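Local atomic coordinates of putative type 11 methyltransferase (Sulfolobus solfataricus, PDB entry 3I9F), a protein that is probably an S-adenosylmethionine-dependent methyltransferase and binds zinc ions in the crystal. Residues K53-K56 and S61-T64. Sequence-based numbering, arbitrary orientation.
Sequences KEVK and SVIT. With ZN (zinc ion), chain H.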
# COMPACT_ATOMS: atom_id res chain seq x y z
N LYS B 53 -6.79 -11.62 2.24
CA LYS B 53 -7.48 -11.49 3.50
C LYS B 53 -6.79 -12.35 4.57
O LYS B 53 -6.50 -11.87 5.67
CB LYS B 53 -8.94 -11.92 3.33
CG LYS B 53 -9.94 -10.95 3.90
CD LYS B 53 -10.56 -10.02 2.80
CE LYS B 53 -12.01 -10.38 2.41
NZ LYS B 53 -13.01 -9.34 2.86
N GLU B 54 -6.52 -13.61 4.22
CA GLU B 54 -5.83 -14.56 5.07
C GLU B 54 -4.44 -14.08 5.41
O GLU B 54 -3.98 -14.28 6.52
CB GLU B 54 -5.77 -15.96 4.41
CG GLU B 54 -7.16 -16.67 4.23
CD GLU B 54 -8.02 -16.67 5.51
OE1 GLU B 54 -7.48 -16.99 6.55
OE2 GLU B 54 -9.23 -16.39 5.50
N VAL B 55 -3.75 -13.44 4.47
CA VAL B 55 -2.45 -12.83 4.81
C VAL B 55 -2.62 -11.69 5.83
O VAL B 55 -1.90 -11.63 6.79
CB VAL B 55 -1.67 -12.35 3.57
CG1 VAL B 55 -0.52 -11.41 3.96
CG2 VAL B 55 -1.17 -13.56 2.75
N LYS B 56 -3.59 -10.82 5.63
CA LYS B 56 -3.87 -9.75 6.60
C LYS B 56 -4.24 -10.28 7.99
O LYS B 56 -3.97 -9.63 8.96
CB LYS B 56 -5.05 -8.85 6.13
CG LYS B 56 -4.67 -7.82 5.08
CD LYS B 56 -5.91 -7.08 4.51
CE LYS B 56 -6.31 -7.60 3.13
NZ LYS B 56 -7.72 -7.30 2.84
N SER B 61 1.86 -6.48 9.85
CA SER B 61 2.84 -5.59 9.27
C SER B 61 2.92 -5.64 7.70
O SER B 61 3.49 -4.74 7.05
CB SER B 61 4.21 -5.95 9.85
OG SER B 61 4.49 -7.32 9.63
N VAL B 62 2.40 -6.72 7.12
CA VAL B 62 2.47 -6.95 5.66
C VAL B 62 1.62 -5.89 4.92
O VAL B 62 0.53 -5.52 5.36
CB VAL B 62 2.04 -8.39 5.28
CG1 VAL B 62 1.90 -8.51 3.80
CG2 VAL B 62 3.07 -9.36 5.74
N ILE B 63 2.16 -5.36 3.85
CA ILE B 63 1.35 -4.46 3.03
C ILE B 63 0.76 -5.29 1.86
O ILE B 63 1.47 -5.72 1.00
CB ILE B 63 2.16 -3.28 2.53
CG1 ILE B 63 2.77 -2.51 3.71
CG2 ILE B 63 1.25 -2.37 1.67
CD1 ILE B 63 3.78 -1.34 3.29
N THR B 64 -0.53 -5.53 1.90
CA THR B 64 -1.23 -6.34 0.88
C THR B 64 -1.73 -5.44 -0.25
O THR B 64 -2.34 -4.44 0.00
CB THR B 64 -2.46 -7.09 1.45
OG1 THR B 64 -3.33 -6.18 2.12
CG2 THR B 64 -2.05 -8.17 2.44
ZN ZN H . -9.95 -15.44 6.92
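Lys56 on helix 49-58 and Val62 of the segment 61-64 bring the two backbones closest, their CA atoms 7.0 Å apart. Helix 49-58 and strand 63-65 are the second and third elements of a beta-alpha-beta unit that begins with strand 39-45, part of the Rossmann-like methyltransferase fold. Val55 drives one methyl into the gap: CG1, placed anti to the backbone N (chi1 165°), lies 3.8 Å from CG1 of Val62, the two side chains meeting nearly at right angles. The same CG1 of Val55 passes alongside Thr64 CG2, 3.9 Å away, the two side chains running in opposite senses. Cys44 of strand 39-45 touches both Val55 and Val62, so the neighbouring strand adds to their packing. Lys56 crosses Thr64 with its aliphatic part: CG sits 3.7 Å from Thr64 CG2, and the chain, bent at chi3 (-102°), carries CE to 3.5 Å from Thr64 OG1. With an alanine at Lys56 the methylenes beside Thr64 would be gone, and its OG1 and CG2 would probably lose their cover on that side, along with the packing on Pro72 of the second subunit. Farther from the strand, Glu54 binds a zinc ion through OE2 at 1.9 Å, and Glu57, one helical turn on, is a second ligand. Thus one helix presents a valine methyl and a lysine's methylene chain to the sheet and carboxylates to a metal; between the two segments the contact is van der Waals packing, while backbone hydrogen bonds of Ile63 with Leu42 and Cys44 tie the strand to strand 39-45.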